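Local coordinates for N-acetyl-beta-D glucosaminidase (Rhizomucor miehei CAU432, PDB 4ZM6), which probably cleaves N-acetyl-beta-D-glucosaminides through a family 3 glycosidase region and acetylates glucosamine from bound acetyl-CoA through a GCN5-related region, at residues D136-P141 and N482-M487; D154-A159 and E209-K214; D369-V374 and V497-T502; N377-L382 and Q491-L496; V448-A453 and K473-A478. All blocks are in the same frame, centred on the assembly; numbering follows the deposited sequence.

Interaction 1: D136-P141 and N482-M487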
# COMPACT_ATOMS: atom_id res chain seq x y z
N ASP A 136 3.06 -1.83 19.53
CA ASP A 136 1.89 -1.07 19.96
C ASP A 136 1.99 0.35 19.42
O ASP A 136 3.08 0.90 19.33
CB ASP A 136 1.80 -1.00 21.48
CG ASP A 136 1.75 -2.36 22.13
OD1 ASP A 136 1.07 -3.27 21.60
OD2 ASP A 136 2.39 -2.50 23.19
N VAL A 137 0.85 0.93 19.06
CA VAL A 137 0.81 2.24 18.40
C VAL A 137 0.21 3.29 19.33
O VAL A 137 -0.93 3.17 19.76
CB VAL A 137 -0.01 2.19 17.09
CG1 VAL A 137 0.03 3.53 16.37
CG2 VAL A 137 0.50 1.07 16.19
N ASN A 138 0.98 4.34 19.60
CA ASN A 138 0.62 5.32 20.63
C ASN A 138 -0.18 6.52 20.13
O ASN A 138 0.34 7.63 20.00
CB ASN A 138 1.88 5.79 21.36
CG ASN A 138 1.67 5.88 22.84
OD1 ASN A 138 1.45 4.87 23.49
ND2 ASN A 138 1.71 7.09 23.38
N ASN A 139 -1.46 6.27 19.86
CA ASN A 139 -2.41 7.33 19.50
C ASN A 139 -3.18 7.90 20.70
O ASN A 139 -4.02 8.79 20.54
CB ASN A 139 -3.37 6.82 18.42
CG ASN A 139 -4.02 5.50 18.79
OD1 ASN A 139 -3.94 5.06 19.94
ND2 ASN A 139 -4.65 4.86 17.82
N ASN A 140 -2.89 7.40 21.91
CA ASN A 140 -3.50 7.90 23.15
C ASN A 140 -2.52 8.71 24.02
O ASN A 140 -1.64 8.14 24.69
CB ASN A 140 -4.09 6.74 23.97
CG ASN A 140 -5.00 7.23 25.09
OD1 ASN A 140 -4.95 8.39 25.51
ND2 ASN A 140 -5.86 6.34 25.58
N PRO A 141 -2.70 10.05 24.04
CA PRO A 141 -1.89 10.95 24.87
C PRO A 141 -1.73 10.55 26.35
O PRO A 141 -0.75 10.95 26.98
CB PRO A 141 -2.65 12.27 24.76
CG PRO A 141 -3.26 12.23 23.41
CD PRO A 141 -3.62 10.80 23.17
N ASN A 482 6.92 10.75 28.79
CA ASN A 482 6.09 10.98 27.61
C ASN A 482 6.19 12.43 27.15
O ASN A 482 6.28 13.33 27.98
CB ASN A 482 4.62 10.63 27.88
CG ASN A 482 4.41 9.16 28.17
OD1 ASN A 482 5.26 8.32 27.86
ND2 ASN A 482 3.27 8.84 28.78
N PRO A 483 6.17 12.67 25.83
CA PRO A 483 6.29 14.02 25.28
C PRO A 483 5.02 14.87 25.33
O PRO A 483 5.04 16.04 24.93
CB PRO A 483 6.68 13.76 23.83
CG PRO A 483 6.02 12.47 23.51
CD PRO A 483 6.16 11.65 24.76
N TYR A 484 3.91 14.30 25.81
CA TYR A 484 2.61 14.98 25.77
C TYR A 484 2.44 16.07 26.84
O TYR A 484 1.50 16.86 26.77
CB TYR A 484 1.47 13.96 25.90
CG TYR A 484 1.50 12.80 24.90
CD1 TYR A 484 1.13 12.98 23.57
CD2 TYR A 484 1.85 11.52 25.32
CE1 TYR A 484 1.13 11.93 22.68
CE2 TYR A 484 1.85 10.46 24.43
CZ TYR A 484 1.49 10.66 23.11
OH TYR A 484 1.50 9.59 22.23
N ASP A 485 3.34 16.12 27.82
CA ASP A 485 3.15 16.95 29.02
C ASP A 485 2.71 18.40 28.75
O ASP A 485 1.96 18.96 29.55
CB ASP A 485 4.42 16.95 29.88
CG ASP A 485 4.71 15.59 30.51
OD1 ASP A 485 3.88 14.67 30.38
OD2 ASP A 485 5.77 15.44 31.16
N GLN A 486 3.16 18.99 27.64
CA GLN A 486 2.84 20.40 27.34
C GLN A 486 1.36 20.61 27.06
O GLN A 486 0.87 21.75 27.13
CB GLN A 486 3.67 20.95 26.18
CG GLN A 486 3.37 22.41 25.87
CD GLN A 486 4.37 23.06 24.94
OE1 GLN A 486 4.78 24.20 25.17
NE2 GLN A 486 4.74 22.36 23.87
N MET A 487 0.63 19.54 26.76
CA MET A 487 -0.82 19.63 26.64
C MET A 487 -1.46 20.24 27.89
O MET A 487 -2.51 20.88 27.80
CB MET A 487 -1.42 18.25 26.34
CG MET A 487 -1.46 17.32 27.55
SD MET A 487 -1.81 15.62 27.08
CE MET A 487 -3.53 15.75 26.57

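Interaction 2: D154-A159 and E209-K214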
# COMPACT_ATOMS: atom_id res chain seq x y z
N ASP A 154 1.88 6.94 14.28
CA ASP A 154 1.62 6.45 12.93
C ASP A 154 1.94 4.95 12.82
O ASP A 154 3.10 4.56 13.00
CB ASP A 154 2.48 7.25 11.94
CG ASP A 154 2.24 6.85 10.50
OD1 ASP A 154 1.34 6.05 10.22
OD2 ASP A 154 2.98 7.36 9.64
N PRO A 155 0.93 4.11 12.51
CA PRO A 155 1.18 2.66 12.43
C PRO A 155 2.20 2.26 11.38
O PRO A 155 2.83 1.21 11.50
CB PRO A 155 -0.20 2.08 12.07
CG PRO A 155 -1.18 3.13 12.47
CD PRO A 155 -0.48 4.43 12.24
N GLU A 156 2.36 3.09 10.35
CA GLU A 156 3.35 2.83 9.32
C GLU A 156 4.77 3.05 9.85
O GLU A 156 5.67 2.26 9.59
CB GLU A 156 3.09 3.70 8.09
CG GLU A 156 3.53 3.05 6.79
CD GLU A 156 2.93 1.67 6.60
OE1 GLU A 156 1.69 1.54 6.75
OE2 GLU A 156 3.69 0.72 6.31
N LEU A 157 4.96 4.12 10.62
CA LEU A 157 6.23 4.38 11.28
C LEU A 157 6.57 3.26 12.27
O LEU A 157 7.73 2.86 12.39
CB LEU A 157 6.20 5.73 12.01
CG LEU A 157 7.39 6.12 12.90
CD1 LEU A 157 8.73 5.95 12.20
CD2 LEU A 157 7.23 7.56 13.36
N VAL A 158 5.57 2.73 12.96
CA VAL A 158 5.78 1.64 13.91
C VAL A 158 6.20 0.37 13.16
O VAL A 158 7.05 -0.38 13.64
CB VAL A 158 4.53 1.39 14.77
CG1 VAL A 158 4.68 0.14 15.62
CG2 VAL A 158 4.25 2.60 15.67
N ALA A 159 5.63 0.13 11.99
CA ALA A 159 5.99 -1.02 11.17
C ALA A 159 7.42 -0.90 10.68
O ALA A 159 8.22 -1.83 10.83
CB ALA A 159 5.05 -1.13 9.98
N GLU A 209 -4.19 -0.74 14.75
CA GLU A 209 -3.56 -1.67 15.69
C GLU A 209 -2.75 -2.77 15.00
O GLU A 209 -1.61 -3.03 15.36
CB GLU A 209 -4.59 -2.33 16.61
CG GLU A 209 -4.82 -1.61 17.94
CD GLU A 209 -5.73 -0.39 17.83
OE1 GLU A 209 -6.20 -0.08 16.72
OE2 GLU A 209 -5.97 0.26 18.87
N LEU A 210 -3.35 -3.40 13.99
CA LEU A 210 -2.77 -4.58 13.36
C LEU A 210 -1.82 -4.25 12.19
O LEU A 210 -1.13 -5.15 11.70
CB LEU A 210 -3.87 -5.53 12.90
CG LEU A 210 -4.70 -6.17 14.02
CD1 LEU A 210 -5.99 -6.76 13.48
CD2 LEU A 210 -3.90 -7.24 14.75
N VAL A 211 -1.77 -2.99 11.76
CA VAL A 211 -0.91 -2.63 10.64
C VAL A 211 0.52 -3.10 10.85
O VAL A 211 1.05 -3.83 10.02
CB VAL A 211 -0.94 -1.11 10.32
CG1 VAL A 211 0.15 -0.75 9.32
CG2 VAL A 211 -2.30 -0.71 9.78
N PRO A 212 1.16 -2.70 11.98
CA PRO A 212 2.55 -3.13 12.18
C PRO A 212 2.73 -4.65 12.35
O PRO A 212 3.74 -5.20 11.90
CB PRO A 212 2.98 -2.37 13.44
CG PRO A 212 1.72 -2.01 14.14
CD PRO A 212 0.69 -1.81 13.06
N PHE A 213 1.76 -5.31 12.98
CA PHE A 213 1.79 -6.77 13.13
C PHE A 213 1.68 -7.47 11.78
O PHE A 213 2.41 -8.41 11.49
CB PHE A 213 0.66 -7.26 14.05
CG PHE A 213 0.88 -6.92 15.50
CD1 PHE A 213 1.69 -7.71 16.30
CD2 PHE A 213 0.27 -5.81 16.06
CE1 PHE A 213 1.89 -7.39 17.63
CE2 PHE A 213 0.46 -5.49 17.39
CZ PHE A 213 1.27 -6.28 18.18
N LYS A 214 0.76 -6.99 10.95
CA LYS A 214 0.57 -7.55 9.62
C LYS A 214 1.86 -7.44 8.81
O LYS A 214 2.29 -8.39 8.17
CB LYS A 214 -0.56 -6.85 8.87
CG LYS A 214 -0.94 -7.54 7.56
CD LYS A 214 -1.59 -6.59 6.57
CE LYS A 214 -1.91 -7.32 5.27
NZ LYS A 214 -3.07 -6.69 4.57

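Interaction 3: D369-V374 and V497-T502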
# COMPACT_ATOMS: atom_id res chain seq x y z
N ASP A 369 22.47 12.43 20.07
CA ASP A 369 22.53 13.81 19.57
C ASP A 369 21.46 14.12 18.52
O ASP A 369 21.20 15.29 18.20
CB ASP A 369 23.90 14.10 18.95
CG ASP A 369 25.01 14.23 19.98
OD1 ASP A 369 24.71 14.22 21.20
OD2 ASP A 369 26.18 14.34 19.58
N ARG A 370 20.86 13.07 17.96
CA ARG A 370 19.81 13.20 16.95
C ARG A 370 18.41 12.89 17.50
O ARG A 370 17.46 12.77 16.73
CB ARG A 370 20.12 12.25 15.78
CG ARG A 370 21.54 12.35 15.21
CD ARG A 370 21.88 11.17 14.31
NE ARG A 370 20.98 11.02 13.16
CZ ARG A 370 20.85 9.92 12.42
NH1 ARG A 370 21.54 8.82 12.69
NH2 ARG A 370 19.99 9.91 11.40
N VAL A 371 18.29 12.74 18.83
CA VAL A 371 17.04 12.29 19.46
C VAL A 371 16.13 13.42 19.98
O VAL A 371 15.01 13.56 19.51
CB VAL A 371 17.31 11.26 20.58
CG1 VAL A 371 16.09 11.06 21.46
CG2 VAL A 371 17.75 9.93 19.98
N PRO A 372 16.59 14.22 20.96
CA PRO A 372 15.63 15.15 21.54
C PRO A 372 15.11 16.19 20.55
O PRO A 372 15.81 16.58 19.62
CB PRO A 372 16.41 15.81 22.67
CG PRO A 372 17.83 15.71 22.26
CD PRO A 372 17.94 14.42 21.51
N THR A 373 13.87 16.62 20.78
CA THR A 373 13.17 17.56 19.92
C THR A 373 12.85 18.84 20.70
O THR A 373 12.38 18.78 21.83
CB THR A 373 11.84 16.96 19.42
OG1 THR A 373 12.04 15.61 18.98
CG2 THR A 373 11.27 17.79 18.29
N VAL A 374 13.11 19.99 20.08
CA VAL A 374 12.63 21.27 20.58
C VAL A 374 11.25 21.44 19.96
O VAL A 374 11.13 21.54 18.73
CB VAL A 374 13.55 22.42 20.16
CG1 VAL A 374 12.96 23.75 20.60
CG2 VAL A 374 14.94 22.22 20.73
N VAL A 497 11.56 17.76 24.44
CA VAL A 497 11.26 16.39 24.86
C VAL A 497 12.44 15.47 24.58
O VAL A 497 13.14 15.64 23.58
CB VAL A 497 9.98 15.86 24.17
CG1 VAL A 497 8.76 16.64 24.65
CG2 VAL A 497 10.09 15.93 22.65
N THR A 498 12.68 14.52 25.48
CA THR A 498 13.82 13.62 25.38
C THR A 498 13.39 12.18 25.17
O THR A 498 14.24 11.32 24.93
CB THR A 498 14.70 13.69 26.65
OG1 THR A 498 14.11 12.93 27.71
CG2 THR A 498 14.90 15.14 27.09
N TYR A 499 12.09 11.91 25.28
CA TYR A 499 11.52 10.58 25.04
C TYR A 499 12.01 9.47 25.99
O TYR A 499 11.59 8.32 25.86
CB TYR A 499 11.75 10.15 23.58
CG TYR A 499 11.33 11.18 22.55
CD1 TYR A 499 9.99 11.38 22.25
CD2 TYR A 499 12.28 11.94 21.87
CE1 TYR A 499 9.60 12.32 21.31
CE2 TYR A 499 11.89 12.88 20.93
CZ TYR A 499 10.55 13.07 20.65
OH TYR A 499 10.16 14.00 19.71
N GLU A 500 12.89 9.80 26.94
CA GLU A 500 13.35 8.84 27.95
C GLU A 500 14.27 9.54 28.94
O GLU A 500 14.91 10.54 28.61
CB GLU A 500 14.09 7.65 27.32
CG GLU A 500 15.34 8.02 26.54
CD GLU A 500 15.93 6.82 25.82
OE1 GLU A 500 17.01 6.35 26.23
OE2 GLU A 500 15.30 6.34 24.85
N TYR A 501 14.34 9.00 30.16
CA TYR A 501 15.10 9.63 31.24
C TYR A 501 16.46 8.99 31.48
O TYR A 501 17.03 9.11 32.57
CB TYR A 501 14.28 9.67 32.54
CG TYR A 501 13.67 8.35 32.97
CD1 TYR A 501 14.45 7.21 33.12
CD2 TYR A 501 12.32 8.25 33.23
CE1 TYR A 501 13.89 6.01 33.52
CE2 TYR A 501 11.75 7.06 33.63
CZ TYR A 501 12.54 5.94 33.77
OH TYR A 501 11.97 4.75 34.16
N THR A 502 16.98 8.32 30.45
CA THR A 502 18.32 7.74 30.51
C THR A 502 19.39 8.84 30.58
O THR A 502 19.17 9.95 30.10
CB THR A 502 18.57 6.83 29.29
OG1 THR A 502 18.41 7.59 28.08
CG2 THR A 502 17.60 5.65 29.28

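Interaction 4: N377-L382 and Q491-L496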
# COMPACT_ATOMS: atom_id res chain seq x y z
N ASN A 377 9.45 27.21 21.02
CA ASN A 377 10.52 28.14 21.35
C ASN A 377 10.08 29.53 20.88
O ASN A 377 10.76 30.19 20.10
CB ASN A 377 11.82 27.69 20.68
CG ASN A 377 13.05 28.37 21.25
OD1 ASN A 377 13.01 29.00 22.31
ND2 ASN A 377 14.16 28.25 20.54
N ARG A 378 8.92 29.95 21.38
CA ARG A 378 8.27 31.19 20.95
C ARG A 378 9.10 32.45 21.18
O ARG A 378 9.05 33.38 20.37
CB ARG A 378 6.89 31.33 21.62
CG ARG A 378 5.71 30.92 20.74
CD ARG A 378 5.11 29.57 21.10
NE ARG A 378 4.36 29.62 22.36
CZ ARG A 378 3.53 28.68 22.81
NH1 ARG A 378 3.29 27.57 22.11
NH2 ARG A 378 2.92 28.85 23.98
N LYS A 379 9.87 32.49 22.27
CA LYS A 379 10.71 33.66 22.59
C LYS A 379 12.18 33.47 22.22
O LYS A 379 13.02 34.29 22.59
CB LYS A 379 10.63 33.96 24.09
CG LYS A 379 9.24 34.00 24.68
CD LYS A 379 8.43 35.21 24.23
CE LYS A 379 7.57 35.75 25.36
NZ LYS A 379 6.82 36.97 24.98
N ASN A 380 12.50 32.41 21.49
CA ASN A 380 13.89 32.05 21.18
C ASN A 380 14.80 31.96 22.41
O ASN A 380 16.00 32.23 22.33
CB ASN A 380 14.49 33.01 20.14
CG ASN A 380 13.93 32.78 18.75
OD1 ASN A 380 14.35 31.87 18.04
ND2 ASN A 380 12.98 33.61 18.35
N THR A 381 14.22 31.55 23.54
CA THR A 381 14.97 31.30 24.77
C THR A 381 16.11 30.32 24.50
O THR A 381 17.24 30.54 24.94
CB THR A 381 14.04 30.72 25.85
OG1 THR A 381 12.91 31.58 26.03
CG2 THR A 381 14.78 30.58 27.18
N LEU A 382 15.80 29.25 23.78
CA LEU A 382 16.81 28.28 23.36
C LEU A 382 17.45 28.73 22.06
O LEU A 382 16.76 29.22 21.18
CB LEU A 382 16.19 26.90 23.12
CG LEU A 382 15.62 26.12 24.30
CD1 LEU A 382 15.15 24.75 23.80
CD2 LEU A 382 16.63 25.97 25.42
N GLN A 491 0.70 27.50 27.43
CA GLN A 491 1.22 28.87 27.56
C GLN A 491 2.75 28.87 27.52
O GLN A 491 3.37 29.84 27.07
CB GLN A 491 0.78 29.55 28.88
CG GLN A 491 -0.49 29.04 29.55
CD GLN A 491 -0.24 27.88 30.53
OE1 GLN A 491 0.76 27.85 31.24
NE2 GLN A 491 -1.18 26.94 30.57
N VAL A 492 3.35 27.78 27.99
CA VAL A 492 4.81 27.65 28.07
C VAL A 492 5.40 27.85 26.68
O VAL A 492 5.10 27.09 25.77
CB VAL A 492 5.24 26.29 28.65
CG1 VAL A 492 6.74 26.08 28.50
CG2 VAL A 492 4.84 26.19 30.11
N ASP A 493 6.24 28.87 26.56
CA ASP A 493 6.80 29.29 25.27
C ASP A 493 7.96 28.42 24.82
O ASP A 493 8.25 28.35 23.62
CB ASP A 493 7.27 30.75 25.35
CG ASP A 493 6.11 31.73 25.44
OD1 ASP A 493 5.07 31.50 24.79
OD2 ASP A 493 6.26 32.75 26.17
N THR A 494 8.62 27.75 25.76
CA THR A 494 9.84 27.02 25.43
C THR A 494 9.85 25.64 26.10
O THR A 494 9.96 25.52 27.32
CB THR A 494 11.10 27.89 25.70
OG1 THR A 494 12.19 27.07 26.15
CG2 THR A 494 10.81 28.98 26.73
N TYR A 495 9.71 24.61 25.26
CA TYR A 495 9.47 23.23 25.70
C TYR A 495 10.20 22.26 24.77
O TYR A 495 10.22 22.46 23.55
CB TYR A 495 7.96 22.97 25.67
CG TYR A 495 7.53 21.54 25.96
CD1 TYR A 495 7.53 21.03 27.25
CD2 TYR A 495 7.07 20.71 24.93
CE1 TYR A 495 7.13 19.74 27.51
CE2 TYR A 495 6.66 19.41 25.19
CZ TYR A 495 6.69 18.93 26.48
OH TYR A 495 6.28 17.65 26.74
N LEU A 496 10.79 21.22 25.35
CA LEU A 496 11.48 20.18 24.58
C LEU A 496 11.20 18.81 25.18
O LEU A 496 10.68 18.70 26.28
CB LEU A 496 13.00 20.43 24.53
CG LEU A 496 13.82 20.24 25.82
CD1 LEU A 496 15.24 19.81 25.49
CD2 LEU A 496 13.83 21.51 26.67

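Interaction 5: V448-A453 and K473-A478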
# COMPACT_ATOMS: atom_id res chain seq x y z
N VAL A 448 15.24 29.42 34.85
CA VAL A 448 14.59 28.29 35.52
C VAL A 448 14.41 27.16 34.53
O VAL A 448 13.86 27.36 33.45
CB VAL A 448 13.21 28.69 36.08
CG1 VAL A 448 12.53 27.50 36.74
CG2 VAL A 448 13.35 29.85 37.05
N ILE A 449 14.90 25.97 34.88
CA ILE A 449 14.71 24.78 34.06
C ILE A 449 13.92 23.78 34.88
O ILE A 449 14.33 23.39 35.97
CB ILE A 449 16.05 24.15 33.63
CG1 ILE A 449 16.85 25.12 32.75
CG2 ILE A 449 15.81 22.86 32.86
CD1 ILE A 449 18.25 24.63 32.41
N ILE A 450 12.78 23.35 34.34
CA ILE A 450 11.93 22.39 35.05
C ILE A 450 11.94 21.05 34.32
O ILE A 450 11.81 21.00 33.10
CB ILE A 450 10.50 22.92 35.23
CG1 ILE A 450 10.56 24.24 36.00
CG2 ILE A 450 9.66 21.91 35.98
CD1 ILE A 450 9.21 24.87 36.29
N GLY A 451 12.11 19.99 35.09
CA GLY A 451 12.11 18.63 34.58
C GLY A 451 10.80 17.98 34.92
O GLY A 451 10.52 17.71 36.10
N THR A 452 9.97 17.75 33.91
CA THR A 452 8.73 17.00 34.10
C THR A 452 8.94 15.55 33.67
O THR A 452 9.74 15.26 32.79
CB THR A 452 7.55 17.60 33.32
OG1 THR A 452 7.73 17.40 31.91
CG2 THR A 452 7.42 19.10 33.63
N ALA A 453 8.22 14.66 34.34
CA ALA A 453 8.20 13.25 34.00
C ALA A 453 6.75 12.82 34.10
O ALA A 453 6.23 12.60 35.20
CB ALA A 453 9.07 12.47 34.97
N LYS A 473 11.77 34.50 34.93
CA LYS A 473 12.28 35.43 33.93
C LYS A 473 12.43 34.71 32.59
O LYS A 473 11.96 35.20 31.56
CB LYS A 473 13.63 36.02 34.36
N ARG A 474 13.10 33.56 32.62
CA ARG A 474 13.31 32.74 31.42
C ARG A 474 13.17 31.26 31.77
O ARG A 474 14.05 30.67 32.40
CB ARG A 474 14.67 33.04 30.80
CG ARG A 474 14.92 34.52 30.58
CD ARG A 474 16.29 34.78 29.98
NE ARG A 474 16.64 36.20 30.09
CZ ARG A 474 17.12 36.79 31.19
NH1 ARG A 474 17.32 36.10 32.31
NH2 ARG A 474 17.40 38.08 31.17
N LEU A 475 12.06 30.67 31.36
CA LEU A 475 11.70 29.29 31.70
C LEU A 475 11.94 28.38 30.51
O LEU A 475 11.65 28.76 29.39
CB LEU A 475 10.22 29.23 32.06
CG LEU A 475 9.64 27.86 32.42
CD1 LEU A 475 10.24 27.34 33.72
CD2 LEU A 475 8.12 27.96 32.52
N VAL A 476 12.49 27.19 30.75
CA VAL A 476 12.50 26.13 29.75
C VAL A 476 12.01 24.86 30.45
O VAL A 476 12.41 24.58 31.58
CB VAL A 476 13.88 25.92 29.06
CG1 VAL A 476 14.82 27.09 29.31
CG2 VAL A 476 14.55 24.62 29.47
N VAL A 477 11.15 24.10 29.77
CA VAL A 477 10.60 22.86 30.32
C VAL A 477 11.02 21.65 29.49
O VAL A 477 10.73 21.58 28.30
CB VAL A 477 9.06 22.93 30.39
CG1 VAL A 477 8.49 21.65 30.98
CG2 VAL A 477 8.63 24.16 31.19
N ALA A 478 11.69 20.70 30.14
CA ALA A 478 12.12 19.46 29.50
C ALA A 478 11.34 18.28 30.07
O ALA A 478 11.53 17.93 31.24
CB ALA A 478 13.61 19.25 29.70

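Interaction 1: D136-P141 and N482-M487
Pro141 sets its CA over the face of the Tyr484 ring. This CA sits 3.6 Å from the centroid of the Tyr484 ring and only 2° off the ring normal. This is a CH-pi contact, made almost exactly over the centre of the face. Pro141 CB is 4.0 Å from Tyr484 CD1. The same carbon also meets Met487, with Pro141 CB 4.0 Å from Met487 CE. The methionine reaches the proline because its chain bends at the sulfur (chi3 -70°), which brings the terminal methyl round to it. Pro141 CB thus touches both the ring and the methionine methyl.

Asn138 approaches the same ring from another direction. Its side chain is at the edge, near the ring plane, and meets the phenol end. The amide and ring planes are 28° apart, so they are nearly coplanar. The Tyr484 hydroxyl also lies 3.2 Å from Asn138 O. Asn138 is the centre of an inverse gamma turn, and its backbone bonds to Gly152.

Tyr484 points its side chain toward segment 136-141, where one ring face receives Pro141 CA. The next residue, Asp485, turns away from this contact and bonds Ala455 N.

The contact joins a loop after strand 129-130 of the glycosidase barrel to a loop of the next alpha/beta region. The chemistry is mainly apolar. A ring face and a methyl meet the proline, while the phenol oxygen lies beside polar groups of Asn138. There is no salt bridge between these two segments.

Interaction 2: D154-A159 and E209-K214
Apolar contacts between Pro155, Val158 and Ala159 on one helix and Val211 and Pro212 on the other make up most of this interface. Pro155 CB lies 3.7 Å from Val211 CB. It also approaches the proline opposite, with Pro155 CB 4.1 Å from Pro212 CD. Val158 crosses the Pro212 ring obliquely. Its CG1 is anti to the backbone N (chi1 172°) and comes within 3.7 Å of Pro212 CB. Ala159 has a small side chain, and here the backbones come closest. The CA atoms of Ala159 and Pro212 are 4.2 Å apart.

One acidic side chain adds a marginal contact. Glu156 starts away from the partner, but its chain bends at chi2 and brings OE1 to 3.8 Å from Val211 CG1. Its other oxygen has a long, weak ion pair with Lys215.

The polar bonding is local. Asp154 is the N-cap of helix 155-171. Its OD1 accepts from Glu156 N at 3.1 Å, met from above the carboxylate plane.

On the far side of the shorter helix, Phe213 makes a T-shaped stack with Phe181 of strand 178-181. Pro212 also touches Val137. The first turns of two helices therefore pack together, consistent with the outer helical layer of the TIM-barrel domain of family 3 glycosidases.

Interaction 3: D369-V374 and V497-T502
Thr373 OG1 is held by two hydroxyls. Tyr499 OH lies 2.6 Å from Thr373 OG1 in a hydrogen bond that either could donate. Ser521 OG makes the second bond. The same serine also bonds Val371 O, so it ties two residues of this segment. Thr373 OG1 stands at the edge of the Tyr499 ring, in its plane. It gets there because OG1 is anti to the carbonyl carbon (chi1 -45°).

One edge of the tyrosine ring also faces Val371. Val371 CG1 packs 3.9 Å from Tyr499 CD2, and the two side chains pass alongside with opposed directions.

The backbones form one antiparallel hydrogen-bonded pair, Thr373 with Val497. Thr373 N gives to Val497 O at 3.1 Å, and Val497 N gives to Thr373 O at 2.9 Å. On the shared face Val497 CG2 rests 3.8 Å from Thr373 CB.

Beyond this pair the second segment is tied internally. Thr498 OG1 donates to Glu500 O at 2.7 Å. Thr502 OG1 donates to the anti lone pair of Glu500 OE1 at 2.6 Å. The other carboxylate oxygen accepts from Gly98 N.

The side chain of Pro372 is about 8 Å from that of Arg520, which binds acetyl-CoA. The arrangement is the antiparallel edge of a mixed sheet in an alpha/beta domain, where outer strand 373-377 joins strand 494-497.

Interaction 4: N377-L382 and Q491-L496
Asn377 and Thr494 form an antiparallel, non-hydrogen-bonded pair, their CA atoms 4.3 Å apart. A type I turn, Asn377 to Asn380, follows in the first segment. Arg378 N donates to Asp493 O at 2.8 Å and fastens the turn to the residue just before strand 494-497.

The Arg378 side chain bends at chi2 and chi3 and crosses Asp493 at about a right angle. Arg378 NE gives to the anti lone pair of Asp493 OD1 at 3.2 Å in a salt bridge. The guanidinium and carboxylate planes are 72° apart, so the salt bridge rests on this single bond and not on two parallel ones. Val492 O lies over one guanidinium face. Arg378 NH2 bonds Pro490 O and, weakly, Gln491 O. Its NH1 makes a salt bridge with Asp532.

Lys379 runs past the other carboxylate oxygen, with Lys379 CE 3.4 Å from Asp493 OD2. Lys379 NZ lies 4.4 Å from Asp493 OD2, beyond a salt bridge.

Thr381 OG1 meets Thr494 CG2 at 3.4 Å. Asn377 folds its amide back on its own segment. Asn377 OD1 accepts from Leu382 N, and ND2 donates to Leu382 O.

Several partners therefore fix the rotation of the Arg378 guanidinium. Two basic residues near Asp493 would probably favour its charged form.

Interaction 5: V448-A453 and K473-A478
Strands 448-452 and 475-478 run parallel in register, 4.9 Å apart at closest approach with 20° between their directions. Five backbone hydrogen bonds join them. They run from Val448 N to Arg474 O at 3.0 Å through to Thr452 N to Ala478 O at 3.1 Å. CA-H...O contacts, such as Leu475 CA to Val448 O, fill in between.

On one face Leu475 carries the packing. Its CG is anti to the backbone N (chi1 178°), and its end swings toward the other strand. CD1 then touches two neighbours. Leu475 CD1 is 3.8 Å from Val448 CG1 and 3.7 Å from Ile450 CD1. Farther along, Thr452 crosses Val477 at about a right angle, with Thr452 CG2 3.8 Å from Val477 CG1. The threonine hydroxyl is used otherwise and bonds Asp485 in the loop that follows the second strand.

The opposite face has Ile449 and Val476 alongside each other in the same direction. Their CG2 atoms are 4.0 Å apart. Gly451 pairs with Ala478 there, where side chains are small or absent.

Ile450 and Thr452 pack against helix 459-471, which lies between the two strands in sequence. Arg474 bonds Asp446 O and makes a cation-pi contact with Trp447. This is a beta-alpha-beta crossover, the repeating unit of parallel alpha/beta sheets, here in the interior of a six-stranded mixed sheet.

In the fold
Interactions 3, 4 and 5 belong to one mixed sheet. Interaction 5 is buried and joins inner parallel strands through apolar faces. Interactions 3 and 4 both join the outer strand 373-377 region to strand 494-497. Interaction 3 is buried and uses hydroxyls, whereas interaction 4 lies nearer the surface and uses charge. Strand 494-497 links interaction 4 to interaction 5 through backbone bonds with strand 475-479. Interactions 1 and 2 are partly buried and largely apolar. Interaction 2 lies wholly within the glycosidase barrel and touches interaction 1 through Val137. Interaction 1 connects that barrel to the sheet region, where its second loop meets interactions 3, 4 and 5.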